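Local coordinates for protein elongation factor G (Thermus thermophilus, PDB 2DY1) that binds GTP and magnesium and probably works as a GTPase in the elongation stage of protein synthesis, at residues 478-483 against 541-546; 509-514 against 551-556. One frame throughout, in Å; residues are numbered along the deposited sequence.

Overall arrangement
Both contacts lie in domain IV, far from the GTP site: contact 1 is centred about 57 Å and contact 2 about 46 Å from the centre of the chain. Their own centres are about 11 Å apart. Contact 2 is buried and has no hydrogen bond across it; alanine, isoleucine and phenylalanine side chains pack two helices together. Contact 1 is partly buried, nearer the far end of the molecule, and relies on hydroxyl, carboxylate and ring contacts to fasten a loop to a strand. The two abut: the loop 541-546 leads into helix 549-566, and the Phe552 ring of that helix packs against the backbone of Ser541 and Asp482.

Contact 1: 478-483 against 541-546; sequences GQYGDV and SYHEVD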
loop_
_atom_site.group_PDB
_atom_site.type_symbol
_atom_site.label_atom_id
_atom_site.label_comp_id
_atom_site.label_asym_id
_atom_site.label_seq_id
_atom_site.Cartn_x
_atom_site.Cartn_y
_atom_site.Cartn_z
ATOM N N GLY A 478 -58.251 -5.958 10.481
ATOM C CA GLY A 478 -57.495 -7.119 10.917
ATOM C C GLY A 478 -56.347 -7.530 10.009
ATOM O O GLY A 478 -56.067 -6.880 9.005
ATOM N N GLN A 479 -55.683 -8.618 10.380
ATOM C CA GLN A 479 -54.559 -9.143 9.612
ATOM C C GLN A 479 -54.690 -10.635 9.410
ATOM O O GLN A 479 -55.141 -11.351 10.305
ATOM C CB GLN A 479 -53.234 -8.874 10.333
ATOM C CG GLN A 479 -52.728 -7.449 10.212
ATOM C CD GLN A 479 -52.473 -7.038 8.773
ATOM O OE1 GLN A 479 -52.433 -5.849 8.457
ATOM N NE2 GLN A 479 -52.294 -8.013 7.895
ATOM N N TYR A 480 -54.292 -11.116 8.231
ATOM C CA TYR A 480 -54.355 -12.545 7.981
ATOM C C TYR A 480 -53.327 -13.000 6.947
ATOM O O TYR A 480 -53.301 -12.500 5.826
ATOM C CB TYR A 480 -55.770 -12.948 7.538
ATOM C CG TYR A 480 -55.931 -14.429 7.294
ATOM C CD1 TYR A 480 -55.593 -15.003 6.057
ATOM C CD2 TYR A 480 -56.396 -15.268 8.300
ATOM C CE1 TYR A 480 -55.722 -16.367 5.847
ATOM C CE2 TYR A 480 -56.521 -16.641 8.101
ATOM C CZ TYR A 480 -56.182 -17.182 6.869
ATOM O OH TYR A 480 -56.301 -18.533 6.685
ATOM N N GLY A 481 -52.474 -13.933 7.374
ATOM C CA GLY A 481 -51.461 -14.517 6.507
ATOM C C GLY A 481 -51.375 -15.989 6.850
ATOM O O GLY A 481 -51.342 -16.355 8.024
ATOM N N ASP A 482 -51.332 -16.852 5.832
ATOM C CA ASP A 482 -51.278 -18.292 6.075
ATOM C C ASP A 482 -50.353 -18.870 5.017
ATOM O O ASP A 482 -50.664 -18.845 3.820
ATOM C CB ASP A 482 -52.691 -18.867 5.942
ATOM C CG ASP A 482 -52.736 -20.364 6.092
ATOM O OD1 ASP A 482 -53.817 -20.932 5.835
ATOM O OD2 ASP A 482 -51.720 -20.985 6.469
ATOM N N VAL A 483 -49.214 -19.372 5.472
ATOM C CA VAL A 483 -48.194 -19.907 4.581
ATOM C C VAL A 483 -47.711 -21.290 4.971
ATOM O O VAL A 483 -47.397 -21.542 6.137
ATOM C CB VAL A 483 -46.949 -18.943 4.585
ATOM C CG1 VAL A 483 -45.816 -19.517 3.741
ATOM C CG2 VAL A 483 -47.354 -17.571 4.079
ATOM N N SER A 541 -53.386 -19.720 2.445
ATOM C CA SER A 541 -54.708 -19.190 2.174
ATOM C C SER A 541 -54.678 -17.706 2.472
ATOM O O SER A 541 -53.731 -17.213 3.099
ATOM C CB SER A 541 -55.769 -19.898 3.035
ATOM O OG SER A 541 -55.611 -19.661 4.434
ATOM N N TYR A 542 -55.696 -16.997 2.006
ATOM C CA TYR A 542 -55.777 -15.563 2.237
ATOM C C TYR A 542 -57.229 -15.127 2.308
ATOM O O TYR A 542 -58.134 -15.875 1.944
ATOM C CB TYR A 542 -55.080 -14.791 1.116
ATOM C CG TYR A 542 -55.922 -14.582 -0.119
ATOM C CD1 TYR A 542 -56.183 -15.633 -1.000
ATOM C CD2 TYR A 542 -56.487 -13.340 -0.393
ATOM C CE1 TYR A 542 -56.992 -15.453 -2.120
ATOM C CE2 TYR A 542 -57.294 -13.149 -1.499
ATOM C CZ TYR A 542 -57.546 -14.212 -2.357
ATOM O OH TYR A 542 -58.376 -14.032 -3.426
ATOM N N HIS A 543 -57.444 -13.914 2.800
ATOM C CA HIS A 543 -58.788 -13.359 2.866
ATOM C C HIS A 543 -58.680 -11.995 2.222
ATOM O O HIS A 543 -57.824 -11.182 2.587
ATOM C CB HIS A 543 -59.282 -13.240 4.317
ATOM C CG HIS A 543 -59.804 -14.525 4.880
ATOM N ND1 HIS A 543 -60.897 -15.177 4.347
ATOM C CD2 HIS A 543 -59.387 -15.280 5.924
ATOM C CE1 HIS A 543 -61.133 -16.277 5.039
ATOM N NE2 HIS A 543 -60.231 -16.363 6.003
ATOM N N GLU A 544 -59.530 -11.778 1.230
ATOM C CA GLU A 544 -59.585 -10.542 0.477
ATOM C C GLU A 544 -59.525 -9.303 1.362
ATOM O O GLU A 544 -58.855 -8.323 1.035
ATOM C CB GLU A 544 -60.871 -10.531 -0.355
ATOM C CG GLU A 544 -61.179 -9.214 -1.024
ATOM C CD GLU A 544 -59.948 -8.597 -1.633
ATOM O OE1 GLU A 544 -59.021 -9.360 -1.973
ATOM O OE2 GLU A 544 -59.904 -7.356 -1.780
ATOM N N VAL A 545 -60.220 -9.363 2.489
ATOM C CA VAL A 545 -60.271 -8.244 3.416
ATOM C C VAL A 545 -59.022 -8.021 4.283
ATOM O O VAL A 545 -58.308 -7.034 4.116
ATOM C CB VAL A 545 -61.515 -8.383 4.338
ATOM C CG1 VAL A 545 -61.509 -9.747 5.023
ATOM C CG2 VAL A 545 -61.548 -7.255 5.360
ATOM N N ASP A 546 -58.758 -8.953 5.192
ATOM C CA ASP A 546 -57.654 -8.845 6.138
ATOM C C ASP A 546 -56.230 -9.168 5.699
ATOM O O ASP A 546 -55.294 -8.897 6.452
ATOM C CB ASP A 546 -57.964 -9.696 7.368
ATOM C CG ASP A 546 -59.260 -9.305 8.029
ATOM O OD1 ASP A 546 -59.927 -8.379 7.525
ATOM O OD2 ASP A 546 -59.610 -9.929 9.053
#
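In the S5-like domain IV of elongation factor G, the loop 541-546 turns back along strand 477-489, and Tyr480, Asp482, Ser541, His543 and Asp546 fasten it there. At one end two hydroxyls and a carboxylate form a hydrogen-bonded chain. Tyr480 OH donates to Ser541 OG at 2.6 Å, and Ser541 OG in turn donates to Asp482 OD1, also at 2.6 Å, meeting the anti side of the carboxylate close to its plane. One serine hydroxyl thus joins phenol to carboxylate, while Ser541 N bonds Asp482 O at 3.2 Å. Tyr480 points toward the loop, and with CG anti to the backbone N (chi1 -178°) its ring extends to Ser541. His543 comes over one face of that ring in an edge-to-face pair, the planes at 64°. His543 CD2 stands 3.6 Å above the plane of the Tyr480 ring, over its centre. At the other end Asp546 O receives a weak, bent bond from Tyr480 N at 3.0 Å (123° at the hydrogen) and a CA-H...O contact from Gln479 CA at 3.3 Å. On the neighbouring antiparallel strand 464-474, Lys469 NZ makes a weak hydrogen bond with Tyr480 OH and a long, weak ion pair with Asp482 OD1, and Gln467 holds Asp482 OD2. Gln479 instead turns away from the loop: its NE2 is hydrogen-bonded to Ser548 OG, and its side chain touches Ala551 of helix 549-566.

Contact 2: 509-514 against 551-556; sequences QEAIEE and AFQIAA
Gln553 reaches across from helix 549-566 to Ala511 and Glu514 of helix 509-520, staying extended beyond CG. With CG beside its own backbone N (chi1 -62°), the chain leaves CB close to Ala511 O and runs along the neighbouring helix: Gln553 CG lies 3.5 Å from Ala511 O and 3.9 Å from Ala511 CB. Farther out, Gln553 CD and the amide cross the Glu514 carboxylate, the two planes 54° apart. There Gln553 OE1 is 3.6 Å from Glu514 OE1, with no hydrogen bond between the two oxygens, and Gln553 NE2 is 4.1 Å from the same Glu514 OE1, too far for a bond; the polar ends are merely neighbours. Cut back to an alanine, Gln553 would lose CG and the amide, which is likely to open a gap beside Ala511 CB and leave the Glu514 carboxylate without its neighbour. Deeper in, Ile512 and Phe552 lie side by side, Ile512 CD1 coming within 3.7 Å of Phe552 CD2. The next turn is close-packed, with Ala556 CB 3.4 Å from Ile512 O. The small side chains of Ala511 and Ala556 are consistent with the close approach of the segment axes, 7.4 Å, at a crossing angle of -39°. The Phe552 ring also meets Tyr508 and touches Val483 of the sheet. Two helices packed on one face of a mixed sheet, the first connecting, along the chain, the adjacent parallel strands 494-497 and 533-541 as a beta-alpha-beta crossover, are typical of the S5-like fold of domain IV.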
loop_
_atom_site.group_PDB
_atom_site.type_symbol
_atom_site.label_atom_id
_atom_site.label_comp_id
_atom_site.label_asym_id
_atom_site.label_seq_id
_atom_site.Cartn_x
_atom_site.Cartn_y
_atom_site.Cartn_z
ATOM N N GLN A 509 -46.295 -13.010 -3.421
ATOM C CA GLN A 509 -45.057 -13.777 -3.513
ATOM C C GLN A 509 -43.850 -12.981 -3.020
ATOM O O GLN A 509 -43.015 -13.499 -2.288
ATOM C CB GLN A 509 -44.797 -14.253 -4.952
ATOM C CG GLN A 509 -43.603 -15.198 -5.055
ATOM C CD GLN A 509 -43.289 -15.648 -6.479
ATOM O OE1 GLN A 509 -44.187 -15.812 -7.307
ATOM N NE2 GLN A 509 -42.004 -15.871 -6.756
ATOM N N GLU A 510 -43.756 -11.718 -3.418
ATOM C CA GLU A 510 -42.628 -10.889 -2.991
ATOM C C GLU A 510 -42.588 -10.731 -1.464
ATOM O O GLU A 510 -41.526 -10.827 -0.846
ATOM C CB GLU A 510 -42.715 -9.513 -3.662
ATOM C CG GLU A 510 -41.543 -8.592 -3.362
ATOM C CD GLU A 510 -41.824 -7.145 -3.736
ATOM O OE1 GLU A 510 -40.870 -6.337 -3.748
ATOM O OE2 GLU A 510 -42.998 -6.814 -4.012
ATOM N N ALA A 511 -43.745 -10.482 -0.848
ATOM C CA ALA A 511 -43.798 -10.320 0.604
ATOM C C ALA A 511 -43.425 -11.598 1.334
ATOM O O ALA A 511 -42.793 -11.565 2.387
ATOM C CB ALA A 511 -45.191 -9.875 1.040
ATOM N N ILE A 512 -43.844 -12.734 0.785
ATOM C CA ILE A 512 -43.544 -14.004 1.409
ATOM C C ILE A 512 -42.043 -14.249 1.337
ATOM O O ILE A 512 -41.427 -14.595 2.344
ATOM C CB ILE A 512 -44.366 -15.133 0.733
ATOM C CG1 ILE A 512 -45.850 -14.946 1.120
ATOM C CG2 ILE A 512 -43.876 -16.526 1.167
ATOM C CD1 ILE A 512 -46.840 -15.795 0.330
ATOM N N GLU A 513 -41.444 -14.061 0.168
ATOM C CA GLU A 513 -40.001 -14.263 0.073
ATOM C C GLU A 513 -39.271 -13.307 1.014
ATOM O O GLU A 513 -38.288 -13.687 1.648
ATOM C CB GLU A 513 -39.488 -14.067 -1.360
ATOM C CG GLU A 513 -37.994 -14.371 -1.460
ATOM C CD GLU A 513 -37.483 -14.566 -2.880
ATOM O OE1 GLU A 513 -38.179 -14.181 -3.843
ATOM O OE2 GLU A 513 -36.361 -15.101 -3.022
ATOM N N GLU A 514 -39.749 -12.070 1.110
ATOM C CA GLU A 514 -39.128 -11.088 2.010
ATOM C C GLU A 514 -39.106 -11.596 3.446
ATOM O O GLU A 514 -38.099 -11.489 4.137
ATOM C CB GLU A 514 -39.899 -9.765 1.988
ATOM C CG GLU A 514 -39.632 -8.852 0.813
ATOM C CD GLU A 514 -40.467 -7.578 0.895
ATOM O OE1 GLU A 514 -40.528 -6.975 1.993
ATOM O OE2 GLU A 514 -41.056 -7.181 -0.135
ATOM N N ALA A 551 -48.926 -9.102 6.917
ATOM C CA ALA A 551 -49.456 -10.353 7.450
ATOM C C ALA A 551 -48.728 -11.528 6.811
ATOM O O ALA A 551 -48.413 -12.513 7.496
ATOM C CB ALA A 551 -50.943 -10.450 7.166
ATOM N N PHE A 552 -48.456 -11.423 5.521
ATOM C CA PHE A 552 -47.753 -12.513 4.849
ATOM C C PHE A 552 -46.254 -12.540 5.166
ATOM O O PHE A 552 -45.668 -13.613 5.214
ATOM C CB PHE A 552 -48.009 -12.489 3.331
ATOM C CG PHE A 552 -49.215 -13.300 2.919
ATOM C CD1 PHE A 552 -50.407 -12.677 2.551
ATOM C CD2 PHE A 552 -49.184 -14.693 3.007
ATOM C CE1 PHE A 552 -51.553 -13.434 2.281
ATOM C CE2 PHE A 552 -50.321 -15.460 2.745
ATOM C CZ PHE A 552 -51.511 -14.825 2.378
ATOM N N GLN A 553 -45.638 -11.381 5.412
ATOM C CA GLN A 553 -44.214 -11.356 5.764
ATOM C C GLN A 553 -44.070 -12.036 7.112
ATOM O O GLN A 553 -43.156 -12.830 7.324
ATOM C CB GLN A 553 -43.686 -9.918 5.886
ATOM C CG GLN A 553 -43.755 -9.089 4.621
ATOM C CD GLN A 553 -43.114 -7.709 4.787
ATOM O OE1 GLN A 553 -43.486 -6.757 4.099
ATOM N NE2 GLN A 553 -42.138 -7.606 5.687
ATOM N N ILE A 554 -44.976 -11.714 8.039
ATOM C CA ILE A 554 -44.925 -12.320 9.361
ATOM C C ILE A 554 -45.211 -13.817 9.302
ATOM O O ILE A 554 -44.509 -14.615 9.918
ATOM C CB ILE A 554 -45.945 -11.659 10.335
ATOM C CG1 ILE A 554 -45.644 -10.165 10.475
ATOM C CG2 ILE A 554 -45.889 -12.360 11.684
ATOM C CD1 ILE A 554 -46.651 -9.423 11.338
ATOM N N ALA A 555 -46.268 -14.200 8.586
ATOM C CA ALA A 555 -46.610 -15.612 8.480
ATOM C C ALA A 555 -45.426 -16.388 7.898
ATOM O O ALA A 555 -45.101 -17.482 8.360
ATOM C CB ALA A 555 -47.850 -15.781 7.605
ATOM N N ALA A 556 -44.778 -15.802 6.894
ATOM C CA ALA A 556 -43.630 -16.443 6.252
ATOM C C ALA A 556 -42.457 -16.567 7.234
ATOM O O ALA A 556 -41.800 -17.610 7.306
ATOM C CB ALA A 556 -43.223 -15.648 5.000
#